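Local coordinates for protein ribulose bisphosphate carboxylase (Pyrococcus horikoshii, PDB 2D69) that probably catalyses the carboxylation of ribulose 1,5-bisphosphate with CO2 and water to two 3-phosphoglycerates, in an archaeal AMP degradation pathway, at residues E95-S103 with A256-M264; F199-R210 with K221-G229. All blocks are in the same frame, centred on the assembly; numbering follows the deposited sequence.

Along the chain the order is 95-103, 199-210, 221-229 and 256-264, so both segments of contact 2 fall between those of contact 1. Contact 1 ties helix 98-105 of the N-terminal domain to helix 258-271 of the catalytic alpha/beta barrel; contact 2 lies wholly in that barrel, where helix 199-217 covers strand 222-224. Their centres lie about 26 Å apart, yet they meet where M264 CE packs on I227 CD1 at 3.7 Å. A second subunit joins them again: S259 OG hydrogen-bonds to G229 O of that subunit, and V99 packs on its T228. This fits the Rubisco dimer, in which the N-terminal domain of one subunit adjoins the barrel of its partner.

Contact 1 (E95-S103 with A256-M264); sequences EGSLVQLFS and AGWSALQYM
The CD2 methyl of L98 lies over one face of the W258 indole, a CH-pi contact in which L98 CD2 sits 4.0 Å from the centroid of the six-membered ring of W258. It belongs to the junction of the two Rubisco domains: helix 98-105 of the N-terminal domain meets helix 258-271, one of the helices around the catalytic alpha/beta barrel. The short segments run nearly antiparallel, at 155°, with axes 9.9 Å apart. W258 has CG anti to its carbonyl carbon (chi1 -66°), which brings the indole against helix 98-105, where F102 meets it obliquely; F102 CD2 is 3.6 Å from W258 NE1, and the ring planes are steeply inclined. The same L98 methyl stands over the centre of the F102 ring, so one methyl fills the angle between two aromatic groups. A301 and I305 of helix 295-305 also pack on W258.

One turn further on, Q262 reaches the start of helix 98-105 with its chain extended beyond CG. Its OE1 receives the N-H groups of the first turn, weakly from L98 N and in a straighter bond from V99 N, which approaches tilted from the carbonyl plane. S97 holds the N-cap position itself, its OG accepting from Q100 N. The Q262 amide therefore serves two amides of the helix start from outside while S97 serves a third, and V99 CG2 packs beside Q262 OE1 at 3.5 Å and against S259 CA. G96 precedes the cap with positive phi, where a CB would collide with the carbonyl oxygen of the residue before. Its own carbonyl fixes the rotation of the Q262 amide: Q262 NE2 donates to G96 O at 2.9 Å, nearly straight at 170° and within both the amide and carbonyl planes.

Contact 2 (F199-R210 with K221-G229); sequences FEERVRKLYRVR and KEYLINITG. With SO4 (sulfate ion), chain I.
Y223 points at helix 199-217 with CG anti to the backbone N (chi1 -175°), and its atoms meet that helix in succession. Y223 CB lies 3.7 Å from Y207 OH; further out, Y223 CD2 packs on Y207 CZ, the two rings oblique at 42°. Y223 CE2 touches L206 CB at 3.9 Å. At the tip, Y223 OH receives R202 NE at 3.0 Å, in the plane of the guanidinium. D187 hydrogen-bonds to the same hydroxyl and forms a salt bridge with R202, whose NH1 donates to T192 O. Beyond Y223, I225 CG1 fits against F199 CE2 at 3.5 Å.

At the other end, R210 bends twice so that NH1 grips both K221 O, at 2.9 Å, and E222 OE2, in a salt bridge whose hydrogen bond is weak; Y207 CD2 lies over the guanidinium centre. E222 OE2 also accepts from Q247 N. A leucine in place of R210 would probably leave the E222 carboxylate without its arginine charge partner and K221 O without this donor. E222 OE1 in turn takes Y223 N and a water that also bonds Y207 OH.

The layer belongs to the beta-alpha-beta unit of strand 184-186, helix 199-217 and strand 222-224, typical of the TIM barrel; N226, further along the chain, lies near E189, a predicted magnesium ligand.

Contact 1 (E95-S103 with A256-M264)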
loop_
_atom_site.group_PDB
_atom_site.type_symbol
_atom_site.label_atom_id
_atom_site.label_comp_id
_atom_site.label_asym_id
_atom_site.label_seq_id
_atom_site.Cartn_x
_atom_site.Cartn_y
_atom_site.Cartn_z
ATOM N N GLU A 95 -1.038 18.683 -25.308
ATOM C CA GLU A 95 -1.799 17.644 -26.002
ATOM C C GLU A 95 -2.447 16.697 -25.017
ATOM O O GLU A 95 -1.863 16.344 -23.982
ATOM C CB GLU A 95 -0.905 16.938 -27.046
ATOM C CG GLU A 95 -0.669 17.852 -28.255
ATOM C CD GLU A 95 0.111 17.255 -29.411
ATOM O OE1 GLU A 95 0.651 16.078 -29.315
ATOM O OE2 GLU A 95 0.131 17.974 -30.448
ATOM N N GLY A 96 -3.661 16.264 -25.354
ATOM C CA GLY A 96 -4.493 15.479 -24.476
ATOM C C GLY A 96 -5.294 16.342 -23.502
ATOM O O GLY A 96 -6.179 15.821 -22.849
ATOM N N SER A 97 -4.962 17.622 -23.327
ATOM C CA SER A 97 -5.700 18.447 -22.364
ATOM C C SER A 97 -6.720 19.366 -23.043
ATOM O O SER A 97 -6.386 20.443 -23.510
ATOM C CB SER A 97 -4.755 19.267 -21.471
ATOM O OG SER A 97 -5.462 20.139 -20.581
ATOM N N LEU A 98 -7.988 18.956 -23.074
ATOM C CA LEU A 98 -9.031 19.807 -23.667
ATOM C C LEU A 98 -9.269 20.963 -22.781
ATOM O O LEU A 98 -9.557 22.059 -23.255
ATOM C CB LEU A 98 -10.300 19.039 -23.861
ATOM C CG LEU A 98 -11.393 19.902 -24.542
ATOM C CD1 LEU A 98 -11.834 19.334 -25.825
ATOM C CD2 LEU A 98 -12.518 20.060 -23.588
ATOM N N VAL A 99 -9.084 20.751 -21.475
ATOM C CA VAL A 99 -9.083 21.872 -20.513
ATOM C C VAL A 99 -8.198 22.984 -21.025
ATOM O O VAL A 99 -8.605 24.168 -21.082
ATOM C CB VAL A 99 -8.634 21.407 -19.084
ATOM C CG1 VAL A 99 -8.688 22.517 -18.136
ATOM C CG2 VAL A 99 -9.524 20.209 -18.528
ATOM N N GLN A 100 -6.978 22.657 -21.389
ATOM C CA GLN A 100 -6.043 23.720 -21.841
ATOM C C GLN A 100 -6.415 24.337 -23.192
ATOM O O GLN A 100 -6.240 25.570 -23.410
ATOM C CB GLN A 100 -4.563 23.226 -21.841
ATOM C CG GLN A 100 -3.545 24.444 -22.104
ATOM C CD GLN A 100 -3.166 24.636 -23.574
ATOM O OE1 GLN A 100 -2.570 25.671 -23.957
ATOM N NE2 GLN A 100 -3.485 23.657 -24.393
ATOM N N LEU A 101 -6.887 23.508 -24.126
ATOM C CA LEU A 101 -7.423 23.981 -25.419
ATOM C C LEU A 101 -8.494 25.057 -25.188
ATOM O O LEU A 101 -8.404 26.206 -25.709
ATOM C CB LEU A 101 -7.997 22.804 -26.225
ATOM C CG LEU A 101 -8.716 23.226 -27.538
ATOM C CD1 LEU A 101 -7.776 24.016 -28.405
ATOM C CD2 LEU A 101 -9.254 22.027 -28.278
ATOM N N PHE A 102 -9.481 24.729 -24.370
ATOM C CA PHE A 102 -10.583 25.639 -24.085
ATOM C C PHE A 102 -10.158 26.854 -23.288
ATOM O O PHE A 102 -10.719 27.921 -23.462
ATOM C CB PHE A 102 -11.735 24.910 -23.392
ATOM C CG PHE A 102 -12.730 24.327 -24.358
ATOM C CD1 PHE A 102 -12.316 23.780 -25.576
ATOM C CD2 PHE A 102 -14.092 24.392 -24.093
ATOM C CE1 PHE A 102 -13.256 23.271 -26.488
ATOM C CE2 PHE A 102 -15.005 23.861 -24.983
ATOM C CZ PHE A 102 -14.577 23.308 -26.190
ATOM N N SER A 103 -9.152 26.728 -22.438
ATOM C CA SER A 103 -8.617 27.936 -21.812
ATOM C C SER A 103 -8.055 28.935 -22.854
ATOM O O SER A 103 -8.122 30.196 -22.680
ATOM C CB SER A 103 -7.528 27.542 -20.839
ATOM O OG SER A 103 -7.264 28.654 -20.007
ATOM N N ALA A 256 -20.409 19.974 -13.708
ATOM C CA ALA A 256 -19.158 19.388 -13.208
ATOM C C ALA A 256 -17.867 19.988 -13.801
ATOM O O ALA A 256 -16.877 20.268 -13.097
ATOM C CB ALA A 256 -19.160 17.909 -13.473
ATOM N N GLY A 257 -17.856 20.099 -15.124
ATOM C CA GLY A 257 -16.793 20.772 -15.846
ATOM C C GLY A 257 -15.832 19.794 -16.529
ATOM O O GLY A 257 -15.806 18.607 -16.242
ATOM N N TRP A 258 -15.051 20.345 -17.436
ATOM C CA TRP A 258 -14.154 19.597 -18.308
ATOM C C TRP A 258 -13.052 18.822 -17.595
ATOM O O TRP A 258 -12.711 17.701 -18.014
ATOM C CB TRP A 258 -13.508 20.588 -19.338
ATOM C CG TRP A 258 -14.460 21.189 -20.297
ATOM C CD1 TRP A 258 -14.687 22.521 -20.484
ATOM C CD2 TRP A 258 -15.344 20.505 -21.166
ATOM N NE1 TRP A 258 -15.688 22.697 -21.397
ATOM C CE2 TRP A 258 -16.077 21.465 -21.861
ATOM C CE3 TRP A 258 -15.565 19.156 -21.458
ATOM C CZ2 TRP A 258 -17.048 21.138 -22.782
ATOM C CZ3 TRP A 258 -16.489 18.837 -22.395
ATOM C CH2 TRP A 258 -17.245 19.821 -23.040
ATOM N N SER A 259 -12.481 19.423 -16.561
ATOM C CA SER A 259 -11.394 18.827 -15.799
ATOM C C SER A 259 -11.831 17.534 -15.152
ATOM O O SER A 259 -11.138 16.472 -15.273
ATOM C CB SER A 259 -10.880 19.805 -14.745
ATOM O OG SER A 259 -9.865 19.168 -13.991
ATOM N N ALA A 260 -12.999 17.579 -14.545
ATOM C CA ALA A 260 -13.530 16.364 -13.914
ATOM C C ALA A 260 -13.929 15.357 -14.954
ATOM O O ALA A 260 -13.705 14.203 -14.746
ATOM C CB ALA A 260 -14.680 16.671 -13.077
ATOM N N LEU A 261 -14.502 15.809 -16.073
ATOM C CA LEU A 261 -14.924 14.894 -17.146
ATOM C C LEU A 261 -13.753 14.118 -17.729
ATOM O O LEU A 261 -13.839 12.914 -17.910
ATOM C CB LEU A 261 -15.602 15.639 -18.274
ATOM C CG LEU A 261 -16.703 14.977 -19.084
ATOM C CD1 LEU A 261 -16.782 15.423 -20.522
ATOM C CD2 LEU A 261 -16.934 13.473 -18.934
ATOM N N GLN A 262 -12.631 14.812 -17.974
ATOM C CA GLN A 262 -11.487 14.151 -18.594
ATOM C C GLN A 262 -10.985 13.084 -17.655
ATOM O O GLN A 262 -10.668 11.958 -18.062
ATOM C CB GLN A 262 -10.385 15.146 -18.951
ATOM C CG GLN A 262 -10.677 15.996 -20.113
ATOM C CD GLN A 262 -9.409 16.422 -20.836
ATOM O OE1 GLN A 262 -9.018 17.568 -20.765
ATOM N NE2 GLN A 262 -8.763 15.498 -21.488
ATOM N N TYR A 263 -10.935 13.388 -16.373
ATOM C CA TYR A 263 -10.482 12.351 -15.453
ATOM C C TYR A 263 -11.480 11.213 -15.335
ATOM O O TYR A 263 -11.095 10.001 -15.282
ATOM C CB TYR A 263 -10.147 12.976 -14.096
ATOM C CG TYR A 263 -9.830 11.925 -13.060
ATOM C CD1 TYR A 263 -8.671 11.141 -13.178
ATOM C CD2 TYR A 263 -10.689 11.659 -12.024
ATOM C CE1 TYR A 263 -8.359 10.155 -12.259
ATOM C CE2 TYR A 263 -10.382 10.665 -11.095
ATOM C CZ TYR A 263 -9.211 9.919 -11.226
ATOM O OH TYR A 263 -8.902 8.956 -10.317
ATOM N N MET A 264 -12.775 11.555 -15.298
ATOM C CA MET A 264 -13.812 10.512 -15.191
ATOM C C MET A 264 -13.804 9.585 -16.364
ATOM O O MET A 264 -14.076 8.423 -16.209
ATOM C CB MET A 264 -15.232 11.130 -14.948
ATOM C CG MET A 264 -15.421 11.689 -13.525
ATOM S SD MET A 264 -15.147 10.411 -12.266
ATOM C CE MET A 264 -16.245 9.079 -12.716
#

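Contact 2 (F199-R210 with K221-G229)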
loop_
_atom_site.group_PDB
_atom_site.type_symbol
_atom_site.label_atom_id
_atom_site.label_comp_id
_atom_site.label_asym_id
_atom_site.label_seq_id
_atom_site.Cartn_x
_atom_site.Cartn_y
_atom_site.Cartn_z
ATOM N N PHE A 199 -26.932 7.659 -1.970
ATOM C CA PHE A 199 -26.455 7.087 -3.198
ATOM C C PHE A 199 -26.148 5.605 -3.044
ATOM O O PHE A 199 -26.659 4.755 -3.817
ATOM C CB PHE A 199 -25.205 7.831 -3.755
ATOM C CG PHE A 199 -24.847 7.362 -5.124
ATOM C CD1 PHE A 199 -24.040 6.204 -5.315
ATOM C CD2 PHE A 199 -25.435 7.960 -6.233
ATOM C CE1 PHE A 199 -23.790 5.702 -6.601
ATOM C CE2 PHE A 199 -25.145 7.487 -7.511
ATOM C CZ PHE A 199 -24.366 6.320 -7.703
ATOM N N GLU A 200 -25.372 5.244 -2.032
ATOM C CA GLU A 200 -25.008 3.799 -1.930
ATOM C C GLU A 200 -26.149 2.860 -1.610
ATOM O O GLU A 200 -26.164 1.612 -1.989
ATOM C CB GLU A 200 -23.832 3.577 -0.957
ATOM C CG GLU A 200 -23.217 2.159 -1.201
ATOM C CD GLU A 200 -21.841 1.944 -0.580
ATOM O OE1 GLU A 200 -21.205 0.907 -0.912
ATOM O OE2 GLU A 200 -21.408 2.800 0.236
ATOM N N GLU A 201 -27.115 3.391 -0.873
ATOM C CA GLU A 201 -28.349 2.638 -0.583
ATOM C C GLU A 201 -29.182 2.498 -1.853
ATOM O O GLU A 201 -29.702 1.446 -2.141
ATOM C CB GLU A 201 -29.136 3.311 0.536
ATOM C CG GLU A 201 -28.416 3.288 1.886
ATOM C CD GLU A 201 -29.154 4.052 2.998
ATOM O OE1 GLU A 201 -28.445 4.383 4.004
ATOM O OE2 GLU A 201 -30.412 4.299 2.878
ATOM N N ARG A 202 -29.251 3.557 -2.650
ATOM C CA ARG A 202 -29.940 3.490 -3.933
ATOM C C ARG A 202 -29.279 2.471 -4.881
ATOM O O ARG A 202 -29.985 1.611 -5.438
ATOM C CB ARG A 202 -29.973 4.851 -4.597
ATOM C CG ARG A 202 -30.931 4.903 -5.765
ATOM C CD ARG A 202 -31.281 6.308 -6.128
ATOM N NE ARG A 202 -30.290 6.995 -6.953
ATOM C CZ ARG A 202 -29.573 8.034 -6.534
ATOM N NH1 ARG A 202 -29.631 8.429 -5.267
ATOM N NH2 ARG A 202 -28.824 8.678 -7.400
ATOM N N VAL A 203 -27.944 2.486 -5.015
ATOM C CA VAL A 203 -27.308 1.463 -5.872
ATOM C C VAL A 203 -27.568 0.056 -5.427
ATOM O O VAL A 203 -27.888 -0.821 -6.235
ATOM C CB VAL A 203 -25.767 1.637 -6.175
ATOM C CG1 VAL A 203 -25.321 3.056 -6.142
ATOM C CG2 VAL A 203 -24.905 0.807 -5.303
ATOM N N ARG A 204 -27.410 -0.224 -4.150
ATOM C CA ARG A 204 -27.701 -1.591 -3.675
ATOM C C ARG A 204 -29.092 -2.015 -4.035
ATOM O O ARG A 204 -29.319 -3.153 -4.528
ATOM C CB ARG A 204 -27.511 -1.686 -2.185
ATOM C CG ARG A 204 -26.055 -1.534 -1.768
ATOM C CD ARG A 204 -25.927 -1.503 -0.263
ATOM N NE ARG A 204 -24.649 -1.084 0.229
ATOM C CZ ARG A 204 -24.474 -0.258 1.269
ATOM N NH1 ARG A 204 -25.505 0.340 1.909
ATOM N NH2 ARG A 204 -23.233 0.014 1.634
ATOM N N LYS A 205 -30.069 -1.145 -3.801
ATOM C CA LYS A 205 -31.453 -1.575 -4.052
ATOM C C LYS A 205 -31.812 -1.662 -5.521
ATOM O O LYS A 205 -32.377 -2.643 -5.960
ATOM C CB LYS A 205 -32.448 -0.671 -3.314
ATOM C CG LYS A 205 -33.933 -1.001 -3.448
ATOM C CD LYS A 205 -34.287 -2.351 -2.843
ATOM C CE LYS A 205 -35.779 -2.603 -2.975
ATOM N NZ LYS A 205 -36.200 -3.915 -2.311
ATOM N N LEU A 206 -31.491 -0.638 -6.292
ATOM C CA LEU A 206 -32.048 -0.525 -7.642
ATOM C C LEU A 206 -31.496 -1.548 -8.614
ATOM O O LEU A 206 -32.194 -1.974 -9.534
ATOM C CB LEU A 206 -31.847 0.876 -8.192
ATOM C CG LEU A 206 -32.954 1.879 -7.902
ATOM C CD1 LEU A 206 -34.135 1.576 -8.753
ATOM C CD2 LEU A 206 -33.320 1.872 -6.391
ATOM N N TYR A 207 -30.262 -1.969 -8.400
ATOM C CA TYR A 207 -29.643 -2.966 -9.278
ATOM C C TYR A 207 -30.201 -4.343 -8.985
ATOM O O TYR A 207 -30.236 -5.202 -9.865
ATOM C CB TYR A 207 -28.090 -2.882 -9.220
ATOM C CG TYR A 207 -27.590 -1.651 -9.981
ATOM C CD1 TYR A 207 -27.265 -0.466 -9.330
ATOM C CD2 TYR A 207 -27.542 -1.646 -11.405
ATOM C CE1 TYR A 207 -26.890 0.609 -10.033
ATOM C CE2 TYR A 207 -27.165 -0.560 -12.105
ATOM C CZ TYR A 207 -26.858 0.587 -11.429
ATOM O OH TYR A 207 -26.463 1.738 -12.062
ATOM N N ARG A 208 -30.629 -4.577 -7.753
ATOM C CA ARG A 208 -31.377 -5.799 -7.446
ATOM C C ARG A 208 -32.735 -5.844 -8.168
ATOM O O ARG A 208 -33.111 -6.850 -8.760
ATOM C CB ARG A 208 -31.587 -5.967 -5.936
ATOM C CG ARG A 208 -30.266 -6.105 -5.165
ATOM C CD ARG A 208 -30.418 -6.284 -3.638
ATOM N NE ARG A 208 -31.088 -7.554 -3.360
ATOM C CZ ARG A 208 -32.389 -7.712 -3.090
ATOM N NH1 ARG A 208 -33.223 -6.663 -3.023
ATOM N NH2 ARG A 208 -32.865 -8.952 -2.869
ATOM N N VAL A 209 -33.445 -4.736 -8.146
ATOM C CA VAL A 209 -34.699 -4.619 -8.880
ATOM C C VAL A 209 -34.428 -4.796 -10.378
ATOM O O VAL A 209 -35.153 -5.536 -11.073
ATOM C CB VAL A 209 -35.320 -3.222 -8.681
ATOM C CG1 VAL A 209 -36.576 -2.995 -9.595
ATOM C CG2 VAL A 209 -35.658 -2.955 -7.218
ATOM N N ARG A 210 -33.381 -4.115 -10.866
ATOM C CA ARG A 210 -32.954 -4.200 -12.238
ATOM C C ARG A 210 -32.777 -5.654 -12.632
ATOM O O ARG A 210 -33.350 -6.112 -13.638
ATOM C CB ARG A 210 -31.620 -3.446 -12.429
ATOM C CG ARG A 210 -31.174 -3.253 -13.844
ATOM C CD ARG A 210 -30.535 -4.469 -14.459
ATOM N NE ARG A 210 -29.200 -4.761 -13.950
ATOM C CZ ARG A 210 -28.067 -4.192 -14.345
ATOM N NH1 ARG A 210 -28.029 -3.220 -15.256
ATOM N NH2 ARG A 210 -26.915 -4.614 -13.809
ATOM N N LYS A 221 -31.914 -4.298 -18.892
ATOM C CA LYS A 221 -32.320 -3.046 -18.329
ATOM C C LYS A 221 -31.098 -2.338 -17.729
ATOM O O LYS A 221 -30.192 -2.980 -17.178
ATOM C CB LYS A 221 -33.396 -3.259 -17.260
ATOM C CG LYS A 221 -34.617 -4.109 -17.693
ATOM C CD LYS A 221 -35.352 -3.428 -18.808
ATOM C CE LYS A 221 -36.637 -4.153 -19.169
ATOM N NZ LYS A 221 -37.332 -3.388 -20.264
ATOM N N GLU A 222 -31.099 -1.026 -17.833
ATOM C CA GLU A 222 -29.993 -0.228 -17.330
ATOM C C GLU A 222 -30.477 1.040 -16.657
ATOM O O GLU A 222 -31.676 1.338 -16.631
ATOM C CB GLU A 222 -28.969 0.058 -18.427
ATOM C CG GLU A 222 -27.761 -0.831 -18.274
ATOM C CD GLU A 222 -26.951 -0.583 -16.994
ATOM O OE1 GLU A 222 -27.018 0.514 -16.389
ATOM O OE2 GLU A 222 -26.200 -1.498 -16.614
ATOM N N TYR A 223 -29.511 1.767 -16.104
ATOM C CA TYR A 223 -29.785 2.830 -15.156
ATOM C C TYR A 223 -28.758 3.936 -15.332
ATOM O O TYR A 223 -27.590 3.753 -15.015
ATOM C CB TYR A 223 -29.713 2.260 -13.720
ATOM C CG TYR A 223 -30.102 3.224 -12.612
ATOM C CD1 TYR A 223 -30.691 4.444 -12.886
ATOM C CD2 TYR A 223 -29.880 2.907 -11.291
ATOM C CE1 TYR A 223 -31.006 5.310 -11.891
ATOM C CE2 TYR A 223 -30.232 3.777 -10.268
ATOM C CZ TYR A 223 -30.769 4.962 -10.564
ATOM O OH TYR A 223 -31.094 5.831 -9.557
ATOM N N LEU A 224 -29.221 5.078 -15.805
ATOM C CA LEU A 224 -28.424 6.244 -15.980
ATOM C C LEU A 224 -28.436 6.950 -14.660
ATOM O O LEU A 224 -29.141 7.943 -14.451
ATOM C CB LEU A 224 -29.002 7.134 -17.079
ATOM C CG LEU A 224 -29.291 6.379 -18.386
ATOM C CD1 LEU A 224 -29.998 7.284 -19.354
ATOM C CD2 LEU A 224 -28.068 5.794 -19.029
ATOM N N ILE A 225 -27.610 6.435 -13.770
ATOM C CA ILE A 225 -27.553 6.866 -12.386
ATOM C C ILE A 225 -26.656 8.051 -12.241
ATOM O O ILE A 225 -25.523 8.030 -12.724
ATOM C CB ILE A 225 -27.126 5.658 -11.503
ATOM C CG1 ILE A 225 -27.175 6.051 -10.014
ATOM C CG2 ILE A 225 -25.735 5.123 -11.873
ATOM C CD1 ILE A 225 -27.299 4.862 -9.131
ATOM N N ASN A 226 -27.158 9.094 -11.573
ATOM C CA ASN A 226 -26.456 10.372 -11.447
ATOM C C ASN A 226 -25.342 10.359 -10.383
ATOM O O ASN A 226 -25.613 10.389 -9.204
ATOM C CB ASN A 226 -27.469 11.416 -11.115
ATOM C CG ASN A 226 -26.953 12.809 -11.236
ATOM O OD1 ASN A 226 -27.726 13.783 -11.120
ATOM N ND2 ASN A 226 -25.706 12.945 -11.575
ATOM N N ILE A 227 -24.095 10.305 -10.828
ATOM C CA ILE A 227 -22.898 10.282 -9.955
ATOM C C ILE A 227 -22.296 11.682 -9.793
ATOM O O ILE A 227 -21.268 11.850 -9.170
ATOM C CB ILE A 227 -21.820 9.364 -10.508
ATOM C CG1 ILE A 227 -21.254 9.857 -11.828
ATOM C CG2 ILE A 227 -22.383 7.891 -10.777
ATOM C CD1 ILE A 227 -19.887 9.205 -12.162
ATOM N N THR A 228 -22.932 12.667 -10.380
ATOM C CA THR A 228 -22.434 14.041 -10.327
ATOM C C THR A 228 -22.159 14.454 -8.862
ATOM O O THR A 228 -22.943 14.154 -7.956
ATOM C CB THR A 228 -23.459 14.975 -10.920
ATOM O OG1 THR A 228 -23.766 14.600 -12.250
ATOM C CG2 THR A 228 -22.942 16.398 -11.023
ATOM N N GLY A 229 -21.018 15.132 -8.686
ATOM C CA GLY A 229 -20.499 15.579 -7.416
ATOM C C GLY A 229 -19.057 16.130 -7.567
ATOM O O GLY A 229 -18.478 16.109 -8.648
HETATM S S SO4 I . -36.298 -6.517 -5.547
HETATM O O1 SO4 I . -36.878 -7.781 -5.109
HETATM O O2 SO4 I . -37.173 -5.910 -6.549
HETATM O O3 SO4 I . -36.127 -5.636 -4.393
HETATM O O4 SO4 I . -34.995 -6.786 -6.139
HETATM O O HOH W 1 -25.403 1.478 -14.394
#